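Uncharacterized conserved protein YndB, AHSA1/START domain (Micromonospora chersina, PDB 6V04) is of unknown function but is encoded in the dynemicin biosynthetic locus, where its START/Bet v1-like domains probably take part in making this enediyne antibiotic. Local coordinates at residues A[36-40]-A[132-136]; A[57-62]-A[144-148]. All coordinates share one frame; numbering follows the deposited sequence.

Contact 1 (A[36-40]-A[132-136]); sequences RVAQW and RLARY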
ATOM      1  N   ARG A  36       2.561 -21.317  -3.084  0.60 28.99           N
ATOM      2  CA  ARG A  36       2.819 -20.778  -4.411  0.60 31.03           C
ATOM      3  C   ARG A  36       2.581 -19.274  -4.453  0.60 29.02           C
ATOM      4  O   ARG A  36       3.365 -18.535  -5.056  0.60 27.12           O
ATOM      5  CB  ARG A  36       1.938 -21.486  -5.448  0.60 27.87           C
ATOM      6  CG  ARG A  36       2.244 -22.977  -5.590  0.60 32.58           C
ATOM      7  CD  ARG A  36       1.576 -23.573  -6.822  0.60 37.26           C
ATOM      8  NE  ARG A  36       1.794 -25.015  -6.935  0.60 37.78           N
ATOM      9  CZ  ARG A  36       2.824 -25.580  -7.560  0.60 42.65           C
ATOM     10  NH1 ARG A  36       3.752 -24.831  -8.147  0.60 38.61           N
ATOM     11  NH2 ARG A  36       2.931 -26.902  -7.599  0.60 43.57           N
ATOM     12  N   VAL A  37       1.498 -18.802  -3.826  1.00 26.64           N
ATOM     13  CA  VAL A  37       1.209 -17.370  -3.812  1.00 25.82           C
ATOM     14  C   VAL A  37       2.379 -16.587  -3.232  1.00 26.25           C
ATOM     15  O   VAL A  37       2.674 -15.467  -3.673  1.00 25.24           O
ATOM     16  CB  VAL A  37      -0.101 -17.101  -3.035  1.00 26.83           C
ATOM     17  CG1 VAL A  37      -0.358 -15.604  -2.852  1.00 25.18           C
ATOM     18  CG2 VAL A  37      -1.279 -17.746  -3.753  1.00 27.52           C
ATOM     19  N   ALA A  38       3.063 -17.162  -2.240  1.00 27.11           N
ATOM     20  CA  ALA A  38       4.210 -16.502  -1.628  1.00 26.40           C
ATOM     21  C   ALA A  38       5.417 -16.434  -2.550  1.00 28.22           C
ATOM     22  O   ALA A  38       6.382 -15.733  -2.227  1.00 29.69           O
ATOM     23  CB  ALA A  38       4.568 -17.224  -0.332  1.00 28.87           C
ATOM     24  N   GLN A  39       5.403 -17.143  -3.678  1.00 26.69           N
ATOM     25  CA  GLN A  39       6.536 -17.086  -4.592  1.00 26.46           C
ATOM     26  C   GLN A  39       6.465 -15.912  -5.555  1.00 25.91           C
ATOM     27  O   GLN A  39       7.482 -15.577  -6.167  1.00 28.46           O
ATOM     28  CB  GLN A  39       6.648 -18.387  -5.391  1.00 31.51           C
ATOM     29  CG  GLN A  39       6.709 -19.639  -4.531  1.00 34.74           C
ATOM     30  CD  GLN A  39       7.830 -19.601  -3.535  1.00 49.09           C
ATOM     31  OE1 GLN A  39       7.622 -19.797  -2.335  1.00 57.05           O
ATOM     32  NE2 GLN A  39       9.034 -19.352  -4.024  1.00 36.20           N
ATOM     33  N   TRP A  40       5.285 -15.282  -5.728  1.00 25.77           N
ATOM     34  CA  TRP A  40       5.157 -14.166  -6.659  1.00 24.83           C
ATOM     35  C   TRP A  40       4.367 -12.984  -6.119  1.00 25.10           C
ATOM     36  O   TRP A  40       4.603 -11.861  -6.580  1.00 25.32           O
ATOM     37  CB  TRP A  40       4.505 -14.647  -7.978  1.00 27.04           C
ATOM     38  CG  TRP A  40       3.091 -15.124  -7.803  1.00 26.86           C
ATOM     39  CD1 TRP A  40       2.693 -16.373  -7.420  1.00 31.29           C
ATOM     40  CD2 TRP A  40       1.895 -14.355  -7.977  1.00 29.30           C
ATOM     41  NE1 TRP A  40       1.321 -16.428  -7.349  1.00 29.91           N
ATOM     42  CE2 TRP A  40       0.809 -15.200  -7.677  1.00 27.10           C
ATOM     43  CE3 TRP A  40       1.635 -13.036  -8.353  1.00 24.90           C
ATOM     44  CZ2 TRP A  40      -0.522 -14.765  -7.759  1.00 25.91           C
ATOM     45  CZ3 TRP A  40       0.302 -12.608  -8.430  1.00 26.12           C
ATOM     46  CH2 TRP A  40      -0.742 -13.466  -8.111  1.00 26.02           C
ATOM     47  N   ARG A 132       4.741 -10.685 -12.297  1.00 27.13           N
ATOM     48  CA  ARG A 132       5.449 -11.610 -11.419  1.00 26.85           C
ATOM     49  C   ARG A 132       4.816 -12.995 -11.469  1.00 26.17           C
ATOM     50  O   ARG A 132       5.525 -14.007 -11.463  1.00 27.19           O
ATOM     51  CB  ARG A 132       5.474 -11.060  -9.984  1.00 26.39           C
ATOM     52  CG  ARG A 132       6.305  -9.788  -9.857  1.00 27.13           C
ATOM     53  CD  ARG A 132       6.332  -9.166  -8.468  1.00 26.71           C
ATOM     54  NE  ARG A 132       6.869  -7.817  -8.584  1.00 27.43           N
ATOM     55  CZ  ARG A 132       8.164  -7.517  -8.631  1.00 28.24           C
ATOM     56  NH1 ARG A 132       9.089  -8.467  -8.517  1.00 28.41           N
ATOM     57  NH2 ARG A 132       8.524  -6.256  -8.784  1.00 28.87           N
ATOM     58  N   LEU A 133       3.484 -13.069 -11.563  1.00 27.58           N
ATOM     59  CA  LEU A 133       2.841 -14.363 -11.754  1.00 27.30           C
ATOM     60  C   LEU A 133       3.385 -15.051 -12.997  1.00 30.41           C
ATOM     61  O   LEU A 133       3.721 -16.239 -12.966  1.00 29.55           O
ATOM     62  CB  LEU A 133       1.320 -14.200 -11.858  1.00 26.23           C
ATOM     63  CG  LEU A 133       0.566 -15.491 -12.183  1.00 27.85           C
ATOM     64  CD1 LEU A 133       0.756 -16.542 -11.100  1.00 30.50           C
ATOM     65  CD2 LEU A 133      -0.912 -15.165 -12.347  1.00 29.48           C
ATOM     66  N   ALA A 134       3.471 -14.317 -14.109  1.00 28.73           N
ATOM     67  CA  ALA A 134       3.926 -14.917 -15.360  1.00 33.02           C
ATOM     68  C   ALA A 134       5.365 -15.404 -15.250  1.00 29.68           C
ATOM     69  O   ALA A 134       5.703 -16.472 -15.767  1.00 34.65           O
ATOM     70  CB  ALA A 134       3.782 -13.913 -16.504  1.00 33.48           C
ATOM     71  N   ARG A 135       6.221 -14.630 -14.582  1.00 29.82           N
ATOM     72  CA  ARG A 135       7.615 -15.036 -14.391  1.00 31.25           C
ATOM     73  C   ARG A 135       7.705 -16.331 -13.591  1.00 35.26           C
ATOM     74  O   ARG A 135       8.471 -17.238 -13.934  1.00 34.78           O
ATOM     75  CB  ARG A 135       8.377 -13.925 -13.677  1.00 35.43           C
ATOM     76  CG  ARG A 135       8.788 -12.757 -14.547  1.00 49.41           C
ATOM     77  CD  ARG A 135       9.548 -11.732 -13.712  1.00 74.39           C
ATOM     78  NE  ARG A 135      10.747 -12.298 -13.088  1.00 83.35           N
ATOM     79  CZ  ARG A 135      12.002 -12.030 -13.449  1.00 85.85           C
ATOM     80  NH1 ARG A 135      12.266 -11.185 -14.438  1.00 86.83           N
ATOM     81  NH2 ARG A 135      13.005 -12.609 -12.805  1.00 82.71           N
ATOM     82  N   TYR A 136       6.941 -16.415 -12.502  1.00 31.39           N
ATOM     83  CA  TYR A 136       6.952 -17.599 -11.651  1.00 34.25           C
ATOM     84  C   TYR A 136       6.453 -18.832 -12.395  1.00 35.30           C
ATOM     85  O   TYR A 136       7.027 -19.921 -12.259  1.00 35.50           O
ATOM     86  CB  TYR A 136       6.114 -17.329 -10.399  1.00 31.85           C
ATOM     87  CG  TYR A 136       5.795 -18.576  -9.614  1.00 32.65           C
ATOM     88  CD1 TYR A 136       6.789 -19.282  -8.961  1.00 30.28           C
ATOM     89  CD2 TYR A 136       4.488 -19.036  -9.517  1.00 32.99           C
ATOM     90  CE1 TYR A 136       6.497 -20.441  -8.249  1.00 35.11           C
ATOM     91  CE2 TYR A 136       4.182 -20.184  -8.814  1.00 36.79           C
ATOM     92  CZ  TYR A 136       5.182 -20.875  -8.172  1.00 35.86           C
ATOM     93  OH  TYR A 136       4.863 -22.023  -7.475  1.00 40.68           O
TER
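Tyr136 reaches from helix 116-139 across to helix 34-40, laying its ring over Gln39 and bringing its hydroxyl to Arg36. CB of Gln39 sits over one face of the phenol, 3.9 Å from the centroid of the Tyr136 ring, a CH-pi contact made by the aliphatic root of a side chain that bends off beyond it. At the far end of the ring, Arg36 NH1 donates to Tyr136 OH over 3.1 Å in one of two modelled positions of the arginine, so the bond may not be permanent; it is bent, with the oxygen 23° out of the guanidinium plane. Tyrosine suits the place because its ring can pack while its OH still finds a donor.

The Trp40 indole lies against Leu133 and beside Tyr136. Leu133 CD1 stands over one face, 3.8 Å from the centroid of the five-membered ring of Trp40, while CB of the same leucine meets the six-membered ring at CE3. With CG of Leu133 anti to its backbone N (chi1 175°), the branch runs alongside the indole. The Trp40 and Tyr136 rings are nearly parallel but slid apart, touching where Trp40 CD1 comes 3.8 Å from Tyr136 CD2. Arg132 adds its CB beside the buried carbonyl of Trp40, and its guanidinium turns back to Asp128.

The segments cross at 116°, a short helix packed on the long helix of a START/Bet v1-like (helix-grip) domain. Helix 24-32 closes the contact: Ala30 O accepts from Trp40 NE1, and Ala30 and Val31 pack on Leu133.

Contact 2 (A[57-62]-A[144-148]); sequences DFGDGD and RYDWR. With NA (sodium ion), chain B.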
ATOM      1  N   ASP A  57       0.585 -10.161   3.329  1.00 23.39           N
ATOM      2  CA  ASP A  57       1.673  -9.343   3.840  1.00 24.53           C
ATOM      3  C   ASP A  57       2.818  -9.412   2.842  1.00 23.40           C
ATOM      4  O   ASP A  57       3.169 -10.505   2.389  1.00 26.29           O
ATOM      5  CB  ASP A  57       2.103  -9.868   5.210  1.00 26.69           C
ATOM      6  CG  ASP A  57       3.004  -8.924   5.936  1.00 39.47           C
ATOM      7  OD1 ASP A  57       4.114  -8.672   5.430  1.00 42.16           O
ATOM      8  OD2 ASP A  57       2.587  -8.430   7.005  1.00 48.47           O
ATOM      9  N   PHE A  58       3.387  -8.259   2.486  1.00 22.18           N
ATOM     10  CA  PHE A  58       4.430  -8.222   1.470  1.00 20.74           C
ATOM     11  C   PHE A  58       5.833  -8.240   2.059  1.00 23.80           C
ATOM     12  O   PHE A  58       6.799  -8.315   1.298  1.00 26.38           O
ATOM     13  CB  PHE A  58       4.216  -7.020   0.560  1.00 22.96           C
ATOM     14  CG  PHE A  58       2.885  -7.061  -0.121  1.00 23.05           C
ATOM     15  CD1 PHE A  58       2.639  -8.000  -1.102  1.00 25.37           C
ATOM     16  CD2 PHE A  58       1.864  -6.236   0.289  1.00 22.50           C
ATOM     17  CE1 PHE A  58       1.403  -8.080  -1.704  1.00 23.61           C
ATOM     18  CE2 PHE A  58       0.618  -6.301  -0.324  1.00 24.17           C
ATOM     19  CZ  PHE A  58       0.391  -7.240  -1.308  1.00 23.16           C
ATOM     20  N   GLY A  59       5.962  -8.221   3.379  1.00 22.40           N
ATOM     21  CA  GLY A  59       7.243  -8.399   4.021  1.00 24.49           C
ATOM     22  C   GLY A  59       8.026  -7.129   4.229  1.00 24.24           C
ATOM     23  O   GLY A  59       9.171  -7.196   4.736  1.00 23.89           O
ATOM     24  N   ASP A  60       7.442  -5.984   3.890  1.00 22.39           N
ATOM     25  CA  ASP A  60       8.108  -4.690   3.930  1.00 22.56           C
ATOM     26  C   ASP A  60       7.324  -3.654   4.720  1.00 19.98           C
ATOM     27  O   ASP A  60       7.639  -2.462   4.638  1.00 21.63           O
ATOM     28  CB  ASP A  60       8.372  -4.171   2.504  1.00 22.25           C
ATOM     29  CG  ASP A  60       7.109  -3.951   1.714  1.00 21.87           C
ATOM     30  OD1 ASP A  60       6.028  -4.215   2.263  1.00 21.67           O
ATOM     31  OD2 ASP A  60       7.240  -3.516   0.557  1.00 23.34           O
ATOM     32  N   GLY A  61       6.316  -4.067   5.482  1.00 20.97           N
ATOM     33  CA  GLY A  61       5.421  -3.159   6.162  1.00 22.15           C
ATOM     34  C   GLY A  61       4.058  -3.062   5.514  1.00 24.18           C
ATOM     35  O   GLY A  61       3.094  -2.701   6.197  1.00 23.45           O
ATOM     36  N   ASP A  62       3.953  -3.371   4.231  1.00 20.27           N
ATOM     37  CA  ASP A  62       2.686  -3.279   3.513  1.00 19.22           C
ATOM     38  C   ASP A  62       1.885  -4.570   3.656  1.00 21.03           C
ATOM     39  O   ASP A  62       2.436  -5.677   3.715  1.00 22.38           O
ATOM     40  CB  ASP A  62       2.919  -2.999   2.028  1.00 19.46           C
ATOM     41  CG  ASP A  62       3.348  -1.567   1.738  1.00 20.03           C
ATOM     42  OD1 ASP A  62       3.473  -0.737   2.663  1.00 23.68           O
ATOM     43  OD2 ASP A  62       3.561  -1.299   0.539  1.00 23.66           O
ATOM     44  N   ARG A 144       8.945 -12.583  -6.395  1.00 26.99           N
ATOM     45  CA  ARG A 144       8.553 -11.544  -5.446  1.00 26.93           C
ATOM     46  C   ARG A 144       9.515 -10.365  -5.477  1.00 24.07           C
ATOM     47  O   ARG A 144      10.731 -10.545  -5.608  1.00 26.36           O
ATOM     48  CB  ARG A 144       8.580 -12.087  -4.013  1.00 30.22           C
ATOM     49  CG  ARG A 144       7.599 -13.180  -3.673  1.00 31.24           C
ATOM     50  CD  ARG A 144       6.277 -12.626  -3.168  1.00 29.00           C
ATOM     51  NE  ARG A 144       6.400 -11.784  -1.971  1.00 27.76           N
ATOM     52  CZ  ARG A 144       6.401 -12.235  -0.719  1.00 30.18           C
ATOM     53  NH1 ARG A 144       6.294 -13.533  -0.466  1.00 29.29           N
ATOM     54  NH2 ARG A 144       6.508 -11.373   0.286  1.00 30.25           N
ATOM     55  N   TYR A 145       9.002  -9.166  -5.217  1.00 24.20           N
ATOM     56  CA  TYR A 145       9.924  -8.108  -4.811  1.00 24.28           C
ATOM     57  C   TYR A 145      10.218  -8.241  -3.326  1.00 23.29           C
ATOM     58  O   TYR A 145       9.438  -8.834  -2.574  1.00 25.06           O
ATOM     59  CB  TYR A 145       9.377  -6.717  -5.117  1.00 26.19           C
ATOM     60  CG  TYR A 145       8.095  -6.300  -4.425  1.00 23.89           C
ATOM     61  CD1 TYR A 145       8.091  -5.777  -3.136  1.00 23.79           C
ATOM     62  CD2 TYR A 145       6.893  -6.348  -5.102  1.00 25.84           C
ATOM     63  CE1 TYR A 145       6.902  -5.367  -2.524  1.00 24.40           C
ATOM     64  CE2 TYR A 145       5.715  -5.938  -4.515  1.00 26.70           C
ATOM     65  CZ  TYR A 145       5.712  -5.444  -3.235  1.00 25.67           C
ATOM     66  OH  TYR A 145       4.495  -5.030  -2.697  1.00 28.16           O
ATOM     67  N   ASP A 146      11.387  -7.731  -2.905  1.00 23.22           N
ATOM     68  CA  ASP A 146      11.731  -7.853  -1.494  1.00 23.28           C
ATOM     69  C   ASP A 146      11.158  -6.715  -0.666  1.00 22.93           C
ATOM     70  O   ASP A 146      10.566  -6.962   0.393  1.00 24.37           O
ATOM     71  CB  ASP A 146      13.251  -7.968  -1.290  1.00 23.11           C
ATOM     72  CG  ASP A 146      14.076  -6.899  -1.989  1.00 24.98           C
ATOM     73  OD1 ASP A 146      13.546  -5.995  -2.655  1.00 23.83           O
ATOM     74  OD2 ASP A 146      15.325  -6.984  -1.851  1.00 25.06           O
ATOM     75  N   TRP A 147      11.251  -5.482  -1.152  1.00 20.37           N
ATOM     76  CA  TRP A 147      10.649  -4.356  -0.456  1.00 20.01           C
ATOM     77  C   TRP A 147      10.398  -3.232  -1.452  1.00 21.44           C
ATOM     78  O   TRP A 147      11.181  -3.018  -2.379  1.00 22.40           O
ATOM     79  CB  TRP A 147      11.529  -3.912   0.733  1.00 21.64           C
ATOM     80  CG  TRP A 147      12.888  -3.365   0.407  1.00 21.77           C
ATOM     81  CD1 TRP A 147      14.056  -4.075   0.247  1.00 22.54           C
ATOM     82  CD2 TRP A 147      13.245  -1.986   0.279  1.00 21.72           C
ATOM     83  NE1 TRP A 147      15.097  -3.216  -0.002  1.00 21.62           N
ATOM     84  CE2 TRP A 147      14.623  -1.928   0.011  1.00 22.67           C
ATOM     85  CE3 TRP A 147      12.523  -0.791   0.349  1.00 22.74           C
ATOM     86  CZ2 TRP A 147      15.295  -0.724  -0.181  1.00 23.14           C
ATOM     87  CZ3 TRP A 147      13.175   0.391   0.139  1.00 22.73           C
ATOM     88  CH2 TRP A 147      14.560   0.426  -0.109  1.00 22.65           C
ATOM     89  N   ARG A 148       9.268  -2.560  -1.285  1.00 21.86           N
ATOM     90  CA  ARG A 148       8.855  -1.539  -2.239  1.00 21.91           C
ATOM     91  C   ARG A 148       9.540  -0.209  -1.944  1.00 21.93           C
ATOM     92  O   ARG A 148       9.564   0.257  -0.797  1.00 21.31           O
ATOM     93  CB  ARG A 148       7.339  -1.405  -2.186  1.00 23.89           C
ATOM     94  CG  ARG A 148       6.751  -0.542  -3.281  1.00 23.10           C
ATOM     95  CD  ARG A 148       5.282  -0.819  -3.487  1.00 24.91           C
ATOM     96  NE  ARG A 148       4.484  -0.412  -2.347  1.00 24.86           N
ATOM     97  CZ  ARG A 148       3.864   0.761  -2.237  1.00 25.49           C
ATOM     98  NH1 ARG A 148       3.158   1.025  -1.155  1.00 26.16           N
ATOM     99  NH2 ARG A 148       3.945   1.675  -3.202  1.00 27.88           N
TER
HETATM  100 NA    NA B 301      14.783  -4.760  -4.256  0.50 26.19          NA
HETATM  101  O   HOH W   1       9.457  -9.258   1.197  1.00 28.00           O
HETATM  102  O   HOH W   2       6.909  -8.814  -1.579  1.00 29.37           O
HETATM  103  O   HOH W   3       4.898  -3.283  -0.812  1.00 24.44           O
HETATM  104  O   HOH W   4      16.685  -4.913  -2.624  1.00 27.23           O
HETATM  105  O   HOH W   5      13.896  -2.858  -3.130  1.00 27.05           O
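Two irregular segments meet here, with Asp60 and Trp147 closest at 5.1 Å between CA atoms, and 57-62 is tightened by two Asx turns, from Asp57 OD1 to Gly59 N and from Asp60 OD1 to Asp62 N. Gly59 and Gly61 have positive phi angles, where a side chain would jam against the preceding carbonyl.

The Asp60 carboxylate works in both directions: with CG between the backbone N and carbonyl carbon (chi1 62°), OD1 holds its own turn while OD2 accepts from Arg148 N at 2.9 Å through its anti lone pair. Asp60 CB packs 3.6 Å from Trp147 CB. Replacing Asp60 with an alanine is likely to leave the Arg148 and Asp62 amides without these acceptors and free the turn to shift. Arg148 grips Asp62 side-on, NH1 and NE both donating to the single oxygen OD2, which lies 2.9 Å from NH1 and in the guanidinium plane. One water donates to Asp60 OD2 and Asp62 OD2 and accepts from Tyr145 OH, which probably eases the crowding of two like charges. That same Tyr145 OH rests over one face of Phe58, 3.7 Å from Phe58 CG. Arg144, its NH1 held by Ala38 O, makes a weak bond through NH2 to Phe58 O, which also accepts hydrogen bonds from two waters. Asp146 OD1 and two waters coordinate a sodium ion.

Helix 252-277 covers this junction: Arg259 pairs with Asp62 OD1, and Asp252 receives Trp147 NE1. Asp152 of strand 151-157 also pairs with Arg148, and Phe83 of strand 76-83 packs against Asp62 and Arg148.

Overall arrangement
From the N terminus, the chain passes strand 14-20 and helix 24-32 to reach 36-40, then 57-62 on the turn between strands 53-57 and 63-72. After the rest of the first sheet, helix 116-139 brings 132-136 back to 36-40, closing contact 1; the following loop carries 144-148 to 57-62, closing contact 2. The segments alternate, so the two closures cross. Contact 1 ties helix 34-40 to helix 116-139, whereas contact 2 joins the turn between strands 53-57 and 63-72 to the linker into the second sheet, beside helix 252-277. Arg144 couples them, with NH1 2.8 Å from Ala38 O, a probable hydrogen bond.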